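Long-range contacts in glycoside hydrolase family protein (Novosphingobium sp. PP1Y, PDB 6Q2F), which probably hydrolyses terminal alpha-L-rhamnosyl residues from glycosides, as expected of an alpha-L-rhamnosidase, and carries a bound sodium ion: residues A[728-733]-A[893-898]; A[757-762]-A[880-885]; A[918-923]-A[947-952]; A[927-932]-A[966-971]. All blocks are in the same frame, centred on the assembly; numbering follows the deposited sequence.

In the fold
All four contacts reach one antiparallel sheet built mostly from strands between 881 and 967, on the same side of the chain's centre. Along the chain, contact 2 falls within the span bridged by contact 1; both are complete before contacts 3 and 4, whose segments alternate. Contacts 1 and 2 have centres about 12 Å apart and tie the sheet to the connections round strand 734-737, which belongs to a neighbouring mixed sheet. Strands 881-884 and 915-921 are neighbours, joining contact 2 to contact 3 with centres about 11 Å apart. Phe-966 of contact 4 packs on Phe-921 and Thr-950 of contact 3, about 13 Å between centres, so the four contacts form a continuous beta-rich region.

Contact 1 (A[728-733]-A[893-898]); sequences GRNVAD and PFVHRR
Val-731 lies over one face of the His-896 imidazole, its CB 3.8 Å from the ring centroid in a CH-pi contact, while CG1 leans toward ND1. With CG1 anti to the backbone N (chi1 170°), the other branch, CG2, is left to pack 3.5 Å from Arg-898 CB. The ring is held by Asp-880 at ND1 and Glu-903 at NE2. Arg-729 and Arg-898 run side by side in the same direction, their guanidinium planes nearly perpendicular, and a water at the edge of both accepts from Arg-729 NH2 and Arg-898 NH1; Glu-903 also forms a salt bridge with Arg-898, which probably eases the proximity of like charges. Beneath these side chains, short strand 729-730 pairs antiparallel with 894-898 at the margin of the sheet, with Arg-729 and Arg-898 a hydrogen-bonded pair and Val-731 N bonded to His-896 O at 2.7 Å. The bent Arg-897 chain brings its guanidinium flat against the backbone, Asn-730 N lying 3.4 Å from CZ, while NH1 bonds to Asn-639 and to Thr-727 O.

Contact 2 (A[757-762]-A[880-885]); sequences PVRYAY and DFTFTG
Arg-759 O receives two backbone N-H groups at the start of strand 881-884, which thereby fastens the loop before strand 762-765 to a strand of the large antiparallel sheet. The bond from Phe-881 N is nearly straight (3.1 Å, 171° at the hydrogen), whereas the one from Asp-880 N is bent and weak. The Arg-759 side chain runs alongside Thr-882, its CD 3.4 Å from OG1; a bend at chi3 (-54°) turns the guanidinium so that a water joins Arg-759 NH1 to the threonine hydroxyl. Further out, Glu-869 of helix 868-874 forms a salt bridge with Arg-759 NE and receives Val-758 N. Replacing Arg-759 by an alanine would probably leave Glu-869 without its charged mate and take away the water-linked partner of the Thr-882 hydroxyl. On the other flank, Tyr-905 positions Asp-880 through OD1. A second water donates to Asp-880 OD2 at 2.9 Å and accepts from Ala-761 N at 2.8 Å.

Contact 3 (A[918-923]-A[947-952]); sequences EAHFRV and GGETVV
His-920 and Val-951 form a non-hydrogen-bonded pair between antiparallel strands 918-921 and 949-952, flanked by the hydrogen-bonded pairs Ala-919 with Val-952 and Phe-921 with Thr-950. The buried face carries Ala-919, Phe-921, Thr-950 and Val-952. There Phe-921 CE1 meets Val-952 CG2 at 3.9 Å, and the phenyl ring is further enclosed by Tyr-905, edge-to-face, and by Phe-881 and Phe-966. Backbone bonds such as Phe-921 N to Thr-950 O (2.9 Å) hold the strands in register beneath this core. The opposite face, with His-920 and Val-951, is partly open to solvent and more polar: Val-951 CG2 lies over one face of the imidazole, 4.1 Å from its centroid, while Glu-918 lies at the exposed margin. Glu-949 crosses toward the ring on an extended chain, its CG between the backbone N and the carbonyl carbon (chi1 65°). His-920 ND1 donates to Glu-949 OE1 at 2.7 Å, with the oxygen near the imidazole plane but approached from above the carboxylate plane.

Contact 4 (A[927-932]-A[966-971]); sequences QPELWH and FRKAAA
Gln-927 and Lys-968 have the most surface buried by the contact, and they meet through backbone and aliphatic carbons. Gln-927 N donates to Lys-968 O at 2.8 Å, while CG of the glutamine presses on Lys-968 CB at 3.6 Å, the two side chains crossing at a slant. From there the lysine runs out fully extended, its CG anti to the carbonyl carbon (chi1 -62°), and reaches Glu-929, whose chain it meets at about a right angle. NZ forms a salt bridge with Glu-929 OE2 at 2.8 Å, coming from above the carboxylate plane, and CE rests close to both carboxylate oxygens. A glutamine in place of Glu-929 would probably leave the Lys-968 ammonium without its charged mate and its long chain freer to swing into solvent. Phe-966, third in buried area, works on the inner side: Pro-928 CB sits over one face of its ring, 3.8 Å from the centroid and 30° off the normal. Thr-950 also packs against that phenyl group. Between the backbones, a water donates to Gln-927 O and accepts from Arg-967 N at 2.7 Å. Strands 926-932 and 961-967 are antiparallel neighbours, and this contact lies where their regular pairing gives way as the chain turns a corner at Lys-968, at the end of two inner strands of the antiparallel beta-sheet.

Contact 1 (A[728-733]-A[893-898])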
loop_
_atom_site.group_PDB
_atom_site.type_symbol
_atom_site.label_atom_id
_atom_site.label_comp_id
_atom_site.label_asym_id
_atom_site.label_seq_id
_atom_site.Cartn_x
_atom_site.Cartn_y
_atom_site.Cartn_z
ATOM N N GLY A 728 7.499 -13.769 -19.906
ATOM C CA GLY A 728 8.317 -14.732 -19.158
ATOM C C GLY A 728 8.150 -14.578 -17.653
ATOM O O GLY A 728 7.050 -14.348 -17.138
ATOM N N ARG A 729 9.263 -14.660 -16.932
ATOM C CA ARG A 729 9.252 -14.497 -15.486
ATOM C C ARG A 729 10.224 -13.412 -15.067
ATOM O O ARG A 729 11.244 -13.189 -15.718
ATOM C CB ARG A 729 9.651 -15.794 -14.752
ATOM C CG ARG A 729 11.173 -16.166 -14.899
ATOM C CD ARG A 729 11.493 -17.421 -14.079
ATOM N NE ARG A 729 12.903 -17.833 -14.150
ATOM C CZ ARG A 729 13.853 -17.394 -13.328
ATOM N NH1 ARG A 729 13.580 -16.503 -12.374
ATOM N NH2 ARG A 729 15.088 -17.849 -13.461
ATOM N N ASN A 730 9.903 -12.767 -13.953
ATOM C CA ASN A 730 10.898 -11.972 -13.253
ATOM C C ASN A 730 12.135 -12.800 -12.941
ATOM O O ASN A 730 12.037 -13.968 -12.563
ATOM C CB ASN A 730 10.339 -11.429 -11.945
ATOM C CG ASN A 730 11.264 -10.402 -11.327
ATOM O OD1 ASN A 730 11.860 -10.623 -10.278
ATOM N ND2 ASN A 730 11.398 -9.266 -11.993
ATOM N N VAL A 731 13.303 -12.171 -13.060
ATOM C CA VAL A 731 14.564 -12.756 -12.621
ATOM C C VAL A 731 15.049 -12.002 -11.392
ATOM O O VAL A 731 15.260 -10.785 -11.447
ATOM C CB VAL A 731 15.618 -12.715 -13.736
ATOM C CG1 VAL A 731 17.006 -13.109 -13.193
ATOM C CG2 VAL A 731 15.217 -13.676 -14.830
ATOM N N ALA A 732 15.288 -12.728 -10.299
ATOM C CA ALA A 732 15.876 -12.149 -9.097
ATOM C C ALA A 732 16.816 -13.171 -8.487
ATOM O O ALA A 732 16.547 -14.370 -8.548
ATOM C CB ALA A 732 14.804 -11.734 -8.083
ATOM N N ASP A 733 17.920 -12.698 -7.911
ATOM C CA ASP A 733 18.912 -13.589 -7.332
ATOM C C ASP A 733 18.792 -13.719 -5.827
ATOM O O ASP A 733 19.255 -14.724 -5.279
ATOM C CB ASP A 733 20.329 -13.113 -7.682
ATOM C CG ASP A 733 20.624 -13.223 -9.164
ATOM O OD1 ASP A 733 20.252 -14.240 -9.776
ATOM O OD2 ASP A 733 21.209 -12.288 -9.721
ATOM N N PRO A 893 17.852 1.898 -11.808
ATOM C CA PRO A 893 17.343 0.591 -11.357
ATOM C C PRO A 893 16.863 -0.211 -12.554
ATOM O O PRO A 893 16.708 0.309 -13.660
ATOM C CB PRO A 893 16.192 0.955 -10.409
ATOM C CG PRO A 893 15.691 2.289 -10.955
ATOM C CD PRO A 893 16.926 3.004 -11.487
ATOM N N PHE A 894 16.615 -1.499 -12.339
ATOM C CA PHE A 894 16.343 -2.341 -13.492
ATOM C C PHE A 894 15.400 -3.469 -13.116
ATOM O O PHE A 894 15.332 -3.897 -11.957
ATOM C CB PHE A 894 17.632 -2.951 -14.058
ATOM C CG PHE A 894 18.181 -4.073 -13.210
ATOM C CD1 PHE A 894 18.865 -3.798 -12.041
ATOM C CD2 PHE A 894 18.010 -5.396 -13.584
ATOM C CE1 PHE A 894 19.394 -4.830 -11.268
ATOM C CE2 PHE A 894 18.533 -6.428 -12.822
ATOM C CZ PHE A 894 19.227 -6.142 -11.662
ATOM N N VAL A 895 14.699 -3.965 -14.137
ATOM C CA VAL A 895 13.972 -5.224 -14.078
ATOM C C VAL A 895 14.572 -6.159 -15.114
ATOM O O VAL A 895 14.949 -5.726 -16.222
ATOM C CB VAL A 895 12.463 -5.037 -14.316
ATOM C CG1 VAL A 895 11.769 -6.384 -14.273
ATOM C CG2 VAL A 895 11.876 -4.090 -13.249
ATOM N N HIS A 896 14.642 -7.439 -14.752
ATOM C CA HIS A 896 15.144 -8.502 -15.612
ATOM C C HIS A 896 14.029 -9.516 -15.771
ATOM O O HIS A 896 13.582 -10.107 -14.783
ATOM C CB HIS A 896 16.396 -9.166 -15.015
ATOM C CG HIS A 896 17.020 -10.217 -15.882
ATOM N ND1 HIS A 896 18.146 -10.928 -15.500
ATOM C CD2 HIS A 896 16.681 -10.684 -17.106
ATOM C CE1 HIS A 896 18.457 -11.800 -16.444
ATOM N NE2 HIS A 896 17.599 -11.656 -17.439
ATOM N N ARG A 897 13.580 -9.711 -17.004
ATOM C CA ARG A 897 12.585 -10.714 -17.353
ATOM C C ARG A 897 13.247 -11.805 -18.181
ATOM O O ARG A 897 14.201 -11.539 -18.917
ATOM C CB ARG A 897 11.439 -10.055 -18.139
ATOM C CG ARG A 897 10.574 -9.136 -17.268
ATOM C CD ARG A 897 9.259 -9.826 -17.052
ATOM N NE ARG A 897 8.794 -9.669 -15.714
ATOM C CZ ARG A 897 7.815 -10.385 -15.200
ATOM N NH1 ARG A 897 7.212 -11.328 -15.924
ATOM N NH2 ARG A 897 7.461 -10.157 -13.956
ATOM N N ARG A 898 12.754 -13.033 -18.063
ATOM C CA ARG A 898 13.360 -14.129 -18.805
ATOM C C ARG A 898 12.320 -15.118 -19.306
ATOM O O ARG A 898 11.375 -15.479 -18.601
ATOM C CB ARG A 898 14.419 -14.878 -17.967
ATOM C CG ARG A 898 14.799 -16.259 -18.539
ATOM C CD ARG A 898 15.883 -16.951 -17.707
ATOM N NE ARG A 898 17.072 -16.117 -17.637
ATOM C CZ ARG A 898 18.030 -16.260 -16.730
ATOM N NH1 ARG A 898 17.939 -17.221 -15.819
ATOM N NH2 ARG A 898 19.089 -15.458 -16.749
HETATM O O HOH W 1 16.134 -19.564 -15.315
HETATM O O HOH W 2 13.941 -8.359 -11.998
#

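Contact 2 (A[757-762]-A[880-885])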
loop_
_atom_site.group_PDB
_atom_site.type_symbol
_atom_site.label_atom_id
_atom_site.label_comp_id
_atom_site.label_asym_id
_atom_site.label_seq_id
_atom_site.Cartn_x
_atom_site.Cartn_y
_atom_site.Cartn_z
ATOM N N PRO A 757 20.241 -5.729 -2.356
ATOM C CA PRO A 757 21.248 -5.568 -3.409
ATOM C C PRO A 757 20.858 -4.457 -4.384
ATOM O O PRO A 757 19.704 -4.021 -4.461
ATOM C CB PRO A 757 21.257 -6.934 -4.095
ATOM C CG PRO A 757 19.861 -7.473 -3.859
ATOM C CD PRO A 757 19.444 -6.966 -2.505
ATOM N N VAL A 758 21.847 -3.980 -5.131
ATOM C CA VAL A 758 21.636 -2.972 -6.164
ATOM C C VAL A 758 21.846 -3.549 -7.561
ATOM O O VAL A 758 21.026 -3.348 -8.457
ATOM C CB VAL A 758 22.547 -1.746 -5.935
ATOM C CG1 VAL A 758 22.441 -0.782 -7.112
ATOM C CG2 VAL A 758 22.163 -1.046 -4.632
ATOM N N ARG A 759 22.942 -4.276 -7.757
ATOM C CA ARG A 759 23.312 -4.839 -9.048
ATOM C C ARG A 759 22.687 -6.204 -9.286
ATOM O O ARG A 759 22.906 -6.800 -10.349
ATOM C CB ARG A 759 24.845 -4.908 -9.148
ATOM C CG ARG A 759 25.509 -3.543 -8.866
ATOM C CD ARG A 759 27.044 -3.618 -8.930
ATOM N NE ARG A 759 27.577 -4.657 -8.057
ATOM C CZ ARG A 759 28.750 -5.258 -8.232
ATOM N NH1 ARG A 759 29.522 -4.930 -9.260
ATOM N NH2 ARG A 759 29.145 -6.195 -7.380
ATOM N N TYR A 760 21.892 -6.681 -8.330
ATOM C CA TYR A 760 21.123 -7.906 -8.426
ATOM C C TYR A 760 19.674 -7.605 -8.058
ATOM O O TYR A 760 19.409 -6.768 -7.192
ATOM C CB TYR A 760 21.658 -8.986 -7.455
ATOM C CG TYR A 760 23.148 -9.256 -7.530
ATOM C CD1 TYR A 760 24.060 -8.363 -6.992
ATOM C CD2 TYR A 760 23.634 -10.435 -8.094
ATOM C CE1 TYR A 760 25.430 -8.614 -7.043
ATOM C CE2 TYR A 760 24.982 -10.701 -8.142
ATOM C CZ TYR A 760 25.874 -9.781 -7.623
ATOM O OH TYR A 760 27.227 -10.044 -7.685
ATOM N N ALA A 761 18.734 -8.290 -8.699
ATOM C CA ALA A 761 17.339 -8.095 -8.336
ATOM C C ALA A 761 16.974 -8.968 -7.137
ATOM O O ALA A 761 17.655 -9.946 -6.817
ATOM C CB ALA A 761 16.410 -8.412 -9.510
ATOM N N TYR A 762 15.886 -8.597 -6.466
ATOM C CA TYR A 762 15.467 -9.327 -5.284
ATOM C C TYR A 762 13.952 -9.328 -5.166
ATOM O O TYR A 762 13.257 -8.464 -5.712
ATOM C CB TYR A 762 16.078 -8.751 -4.000
ATOM C CG TYR A 762 15.613 -7.359 -3.626
ATOM C CD1 TYR A 762 16.154 -6.229 -4.246
ATOM C CD2 TYR A 762 14.676 -7.169 -2.617
ATOM C CE1 TYR A 762 15.742 -4.944 -3.893
ATOM C CE2 TYR A 762 14.266 -5.903 -2.257
ATOM C CZ TYR A 762 14.791 -4.790 -2.900
ATOM O OH TYR A 762 14.382 -3.530 -2.521
ATOM N N ASP A 880 24.027 -8.945 -12.053
ATOM C CA ASP A 880 23.095 -9.065 -13.165
ATOM C C ASP A 880 23.135 -7.827 -14.046
ATOM O O ASP A 880 23.227 -7.930 -15.279
ATOM C CB ASP A 880 21.680 -9.303 -12.639
ATOM C CG ASP A 880 20.742 -9.825 -13.709
ATOM O OD1 ASP A 880 21.242 -10.206 -14.788
ATOM O OD2 ASP A 880 19.506 -9.864 -13.462
ATOM N N PHE A 881 23.043 -6.643 -13.437
ATOM C CA PHE A 881 23.106 -5.396 -14.188
ATOM C C PHE A 881 23.961 -4.406 -13.424
ATOM O O PHE A 881 23.765 -4.194 -12.226
ATOM C CB PHE A 881 21.720 -4.780 -14.442
ATOM C CG PHE A 881 21.784 -3.383 -15.029
ATOM C CD1 PHE A 881 22.158 -3.183 -16.344
ATOM C CD2 PHE A 881 21.509 -2.280 -14.248
ATOM C CE1 PHE A 881 22.249 -1.904 -16.877
ATOM C CE2 PHE A 881 21.586 -1.003 -14.771
ATOM C CZ PHE A 881 21.956 -0.813 -16.087
ATOM N N THR A 882 24.903 -3.797 -14.127
ATOM C CA THR A 882 25.686 -2.709 -13.568
ATOM C C THR A 882 26.128 -1.821 -14.721
ATOM O O THR A 882 25.896 -2.135 -15.890
ATOM C CB THR A 882 26.887 -3.214 -12.772
ATOM O OG1 THR A 882 27.424 -2.125 -12.011
ATOM C CG2 THR A 882 27.954 -3.736 -13.725
ATOM N N PHE A 883 26.760 -0.699 -14.385
ATOM C CA PHE A 883 27.063 0.291 -15.409
ATOM C C PHE A 883 28.180 1.219 -14.953
ATOM O O PHE A 883 28.317 1.515 -13.760
ATOM C CB PHE A 883 25.821 1.119 -15.765
ATOM C CG PHE A 883 25.223 1.847 -14.599
ATOM C CD1 PHE A 883 25.665 3.115 -14.250
ATOM C CD2 PHE A 883 24.217 1.259 -13.846
ATOM C CE1 PHE A 883 25.111 3.790 -13.177
ATOM C CE2 PHE A 883 23.652 1.929 -12.758
ATOM C CZ PHE A 883 24.101 3.198 -12.428
ATOM N N THR A 884 28.961 1.689 -15.926
ATOM C CA THR A 884 29.979 2.704 -15.709
ATOM C C THR A 884 29.670 3.917 -16.576
ATOM O O THR A 884 28.873 3.841 -17.514
ATOM C CB THR A 884 31.386 2.183 -16.034
ATOM O OG1 THR A 884 31.489 1.915 -17.434
ATOM C CG2 THR A 884 31.658 0.891 -15.272
ATOM N N GLY A 885 30.328 5.031 -16.261
ATOM C CA GLY A 885 30.244 6.243 -17.055
ATOM C C GLY A 885 29.226 7.271 -16.605
ATOM O O GLY A 885 29.033 8.264 -17.306
HETATM O O HOH W 3 29.694 -2.536 -10.544
HETATM O O HOH W 4 19.240 -10.332 -10.572
#

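Contact 3 (A[918-923]-A[947-952])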
loop_
_atom_site.group_PDB
_atom_site.type_symbol
_atom_site.label_atom_id
_atom_site.label_comp_id
_atom_site.label_asym_id
_atom_site.label_seq_id
_atom_site.Cartn_x
_atom_site.Cartn_y
_atom_site.Cartn_z
ATOM N N GLU A 918 28.212 2.788 -20.032
ATOM C CA GLU A 918 28.467 1.454 -20.553
ATOM C C GLU A 918 27.710 0.493 -19.651
ATOM O O GLU A 918 27.994 0.412 -18.449
ATOM C CB GLU A 918 29.964 1.128 -20.597
ATOM C CG GLU A 918 30.744 1.906 -21.666
ATOM C CD GLU A 918 31.680 1.019 -22.483
ATOM O OE1 GLU A 918 32.551 0.338 -21.891
ATOM O OE2 GLU A 918 31.528 0.994 -23.723
ATOM N N ALA A 919 26.726 -0.195 -20.219
ATOM C CA ALA A 919 25.822 -1.043 -19.452
ATOM C C ALA A 919 26.280 -2.491 -19.557
ATOM O O ALA A 919 26.548 -2.977 -20.664
ATOM C CB ALA A 919 24.384 -0.903 -19.951
ATOM N N HIS A 920 26.378 -3.168 -18.405
ATOM C CA HIS A 920 26.868 -4.545 -18.295
ATOM C C HIS A 920 25.713 -5.454 -17.919
ATOM O O HIS A 920 25.108 -5.274 -16.861
ATOM C CB HIS A 920 27.971 -4.676 -17.237
ATOM C CG HIS A 920 29.223 -3.921 -17.565
ATOM N ND1 HIS A 920 30.455 -4.533 -17.678
ATOM C CD2 HIS A 920 29.431 -2.604 -17.810
ATOM C CE1 HIS A 920 31.365 -3.626 -17.988
ATOM N NE2 HIS A 920 30.774 -2.447 -18.056
ATOM N N PHE A 921 25.421 -6.433 -18.771
ATOM C CA PHE A 921 24.342 -7.378 -18.532
ATOM C C PHE A 921 24.937 -8.772 -18.403
ATOM O O PHE A 921 25.840 -9.146 -19.173
ATOM C CB PHE A 921 23.306 -7.344 -19.656
ATOM C CG PHE A 921 22.769 -5.975 -19.942
ATOM C CD1 PHE A 921 23.462 -5.108 -20.764
ATOM C CD2 PHE A 921 21.569 -5.551 -19.389
ATOM C CE1 PHE A 921 22.971 -3.849 -21.030
ATOM C CE2 PHE A 921 21.071 -4.295 -19.650
ATOM C CZ PHE A 921 21.778 -3.437 -20.469
ATOM N N ARG A 922 24.443 -9.530 -17.420
ATOM C CA ARG A 922 24.886 -10.910 -17.217
ATOM C C ARG A 922 24.157 -11.806 -18.218
ATOM O O ARG A 922 23.244 -12.565 -17.893
ATOM C CB ARG A 922 24.636 -11.350 -15.781
ATOM C CG ARG A 922 25.214 -12.733 -15.431
ATOM C CD ARG A 922 24.834 -13.122 -13.993
ATOM N NE ARG A 922 23.387 -13.221 -13.815
ATOM C CZ ARG A 922 22.746 -12.997 -12.669
ATOM N NH1 ARG A 922 23.414 -12.617 -11.587
ATOM N NH2 ARG A 922 21.431 -13.134 -12.611
ATOM N N VAL A 923 24.556 -11.681 -19.482
ATOM C CA VAL A 923 23.963 -12.472 -20.552
ATOM C C VAL A 923 24.980 -12.558 -21.675
ATOM O O VAL A 923 25.865 -11.714 -21.811
ATOM C CB VAL A 923 22.623 -11.890 -21.070
ATOM C CG1 VAL A 923 22.843 -10.497 -21.647
ATOM C CG2 VAL A 923 21.985 -12.791 -22.137
ATOM N N GLY A 947 33.656 -12.501 -21.519
ATOM C CA GLY A 947 33.793 -12.832 -20.115
ATOM C C GLY A 947 32.489 -12.969 -19.362
ATOM O O GLY A 947 32.395 -12.510 -18.219
ATOM N N GLY A 948 31.483 -13.602 -19.966
ATOM C CA GLY A 948 30.250 -13.865 -19.243
ATOM C C GLY A 948 29.277 -12.710 -19.190
ATOM O O GLY A 948 28.248 -12.813 -18.518
ATOM N N GLU A 949 29.563 -11.607 -19.879
ATOM C CA GLU A 949 28.685 -10.447 -19.869
ATOM C C GLU A 949 28.627 -9.828 -21.257
ATOM O O GLU A 949 29.480 -10.075 -22.107
ATOM C CB GLU A 949 29.163 -9.391 -18.868
ATOM C CG GLU A 949 30.513 -8.816 -19.297
ATOM C CD GLU A 949 30.967 -7.637 -18.472
ATOM O OE1 GLU A 949 30.214 -7.203 -17.580
ATOM O OE2 GLU A 949 32.096 -7.154 -18.728
ATOM N N THR A 950 27.604 -9.012 -21.471
ATOM C CA THR A 950 27.482 -8.188 -22.661
ATOM C C THR A 950 27.581 -6.736 -22.219
ATOM O O THR A 950 26.918 -6.333 -21.261
ATOM C CB THR A 950 26.157 -8.449 -23.385
ATOM O OG1 THR A 950 26.105 -9.823 -23.786
ATOM C CG2 THR A 950 26.019 -7.549 -24.635
ATOM N N VAL A 951 28.410 -5.971 -22.896
ATOM C CA VAL A 951 28.588 -4.569 -22.595
ATOM C C VAL A 951 27.972 -3.757 -23.717
ATOM O O VAL A 951 28.259 -3.960 -24.865
ATOM C CB VAL A 951 30.050 -4.192 -22.407
ATOM C CG1 VAL A 951 30.173 -2.805 -21.866
ATOM C CG2 VAL A 951 30.725 -5.157 -21.479
ATOM N N VAL A 952 27.093 -2.842 -23.360
ATOM C CA VAL A 952 26.407 -2.052 -24.347
ATOM C C VAL A 952 26.532 -0.598 -24.060
ATOM O O VAL A 952 26.207 -0.182 -22.989
ATOM C CB VAL A 952 24.923 -2.400 -24.348
ATOM C CG1 VAL A 952 24.174 -1.640 -25.407
ATOM C CG2 VAL A 952 24.740 -3.873 -24.536
#

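Contact 4 (A[927-932]-A[966-971])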
loop_
_atom_site.group_PDB
_atom_site.type_symbol
_atom_site.label_atom_id
_atom_site.label_comp_id
_atom_site.label_asym_id
_atom_site.label_seq_id
_atom_site.Cartn_x
_atom_site.Cartn_y
_atom_site.Cartn_z
ATOM N N GLN A 927 22.277 -10.930 -29.450
ATOM C CA GLN A 927 22.573 -9.576 -29.888
ATOM C C GLN A 927 21.514 -8.638 -29.353
ATOM O O GLN A 927 20.334 -8.781 -29.703
ATOM C CB GLN A 927 22.700 -9.459 -31.397
ATOM C CG GLN A 927 21.596 -9.966 -32.256
ATOM C CD GLN A 927 21.818 -9.517 -33.679
ATOM O OE1 GLN A 927 22.280 -8.404 -33.905
ATOM N NE2 GLN A 927 21.545 -10.393 -34.645
ATOM N N PRO A 928 21.876 -7.713 -28.479
ATOM C CA PRO A 928 20.867 -6.868 -27.839
ATOM C C PRO A 928 20.242 -5.930 -28.846
ATOM O O PRO A 928 20.849 -5.584 -29.856
ATOM C CB PRO A 928 21.665 -6.104 -26.776
ATOM C CG PRO A 928 23.079 -6.126 -27.274
ATOM C CD PRO A 928 23.243 -7.395 -28.045
ATOM N N GLU A 929 18.999 -5.544 -28.567
ATOM C CA GLU A 929 18.320 -4.482 -29.293
ATOM C C GLU A 929 17.589 -3.608 -28.290
ATOM O O GLU A 929 17.120 -4.095 -27.253
ATOM C CB GLU A 929 17.315 -5.030 -30.309
ATOM C CG GLU A 929 17.938 -5.662 -31.544
ATOM C CD GLU A 929 16.888 -6.103 -32.556
ATOM O OE1 GLU A 929 15.771 -6.485 -32.132
ATOM O OE2 GLU A 929 17.176 -6.047 -33.773
ATOM N N LEU A 930 17.510 -2.312 -28.592
ATOM C CA LEU A 930 16.651 -1.428 -27.811
ATOM C C LEU A 930 15.226 -1.489 -28.336
ATOM O O LEU A 930 14.997 -1.348 -29.542
ATOM C CB LEU A 930 17.135 0.019 -27.858
ATOM C CG LEU A 930 18.556 0.305 -27.410
ATOM C CD1 LEU A 930 18.845 1.800 -27.520
ATOM C CD2 LEU A 930 18.774 -0.210 -26.008
ATOM N N TRP A 931 14.265 -1.683 -27.430
ATOM C CA TRP A 931 12.846 -1.605 -27.757
ATOM C C TRP A 931 12.250 -0.379 -27.087
ATOM O O TRP A 931 12.422 -0.181 -25.885
ATOM C CB TRP A 931 12.092 -2.858 -27.313
ATOM C CG TRP A 931 12.440 -4.092 -28.066
ATOM C CD1 TRP A 931 13.647 -4.403 -28.621
ATOM C CD2 TRP A 931 11.570 -5.200 -28.352
ATOM N NE1 TRP A 931 13.582 -5.632 -29.240
ATOM C CE2 TRP A 931 12.321 -6.143 -29.084
ATOM C CE3 TRP A 931 10.223 -5.474 -28.074
ATOM C CZ2 TRP A 931 11.781 -7.342 -29.536
ATOM C CZ3 TRP A 931 9.683 -6.671 -28.518
ATOM C CH2 TRP A 931 10.462 -7.594 -29.242
ATOM N N HIS A 932 11.564 0.452 -27.870
ATOM C CA HIS A 932 11.066 1.726 -27.378
ATOM C C HIS A 932 9.563 1.649 -27.182
ATOM O O HIS A 932 8.834 1.451 -28.164
ATOM C CB HIS A 932 11.408 2.854 -28.353
ATOM C CG HIS A 932 12.870 3.052 -28.564
ATOM N ND1 HIS A 932 13.663 3.751 -27.679
ATOM C CD2 HIS A 932 13.678 2.681 -29.589
ATOM C CE1 HIS A 932 14.900 3.788 -28.146
ATOM N NE2 HIS A 932 14.936 3.146 -29.301
ATOM N N PHE A 966 17.428 -9.133 -25.301
ATOM C CA PHE A 966 18.429 -10.129 -25.703
ATOM C C PHE A 966 17.707 -11.392 -26.149
ATOM O O PHE A 966 17.604 -12.357 -25.389
ATOM C CB PHE A 966 19.353 -10.440 -24.582
ATOM C CG PHE A 966 20.184 -9.289 -24.127
ATOM C CD1 PHE A 966 19.687 -8.366 -23.219
ATOM C CD2 PHE A 966 21.482 -9.147 -24.586
ATOM C CE1 PHE A 966 20.475 -7.323 -22.786
ATOM C CE2 PHE A 966 22.264 -8.106 -24.156
ATOM C CZ PHE A 966 21.767 -7.195 -23.263
ATOM N N ARG A 967 17.236 -11.405 -27.389
ATOM C CA ARG A 967 16.492 -12.564 -27.854
ATOM C C ARG A 967 17.040 -13.114 -29.160
ATOM O O ARG A 967 17.021 -14.332 -29.374
ATOM C CB ARG A 967 15.011 -12.230 -28.028
ATOM C CG ARG A 967 14.296 -11.991 -26.711
ATOM C CD ARG A 967 12.952 -11.305 -26.951
ATOM N NE ARG A 967 11.838 -12.226 -26.832
ATOM C CZ ARG A 967 11.176 -12.708 -27.868
ATOM N NH1 ARG A 967 11.517 -12.347 -29.098
ATOM N NH2 ARG A 967 10.173 -13.541 -27.671
ATOM N N LYS A 968 17.497 -12.230 -30.049
ATOM C CA LYS A 968 18.124 -12.674 -31.284
ATOM C C LYS A 968 19.465 -13.335 -30.984
ATOM O O LYS A 968 20.293 -12.780 -30.259
ATOM C CB LYS A 968 18.304 -11.490 -32.231
ATOM C CG LYS A 968 17.007 -10.820 -32.681
ATOM C CD LYS A 968 17.297 -9.730 -33.734
ATOM C CE LYS A 968 16.007 -9.187 -34.354
ATOM N NZ LYS A 968 16.272 -8.127 -35.370
ATOM N N ALA A 969 19.680 -14.524 -31.540
ATOM C CA ALA A 969 20.980 -15.182 -31.412
ATOM C C ALA A 969 22.080 -14.313 -32.009
ATOM O O ALA A 969 21.939 -13.773 -33.102
ATOM C CB ALA A 969 20.974 -16.555 -32.095
ATOM N N ALA A 970 23.177 -14.173 -31.274
ATOM C CA ALA A 970 24.295 -13.349 -31.708
ATOM C C ALA A 970 25.068 -14.065 -32.813
ATOM O O ALA A 970 25.593 -15.158 -32.596
ATOM C CB ALA A 970 25.203 -13.034 -30.519
ATOM N N ALA A 971 25.113 -13.468 -34.007
ATOM C CA ALA A 971 25.983 -13.991 -35.058
ATOM C C ALA A 971 27.450 -13.736 -34.741
ATOM O O ALA A 971 28.289 -14.627 -34.905
ATOM C CB ALA A 971 25.620 -13.373 -36.410
HETATM O O HOH W 5 17.589 -9.554 -29.280
#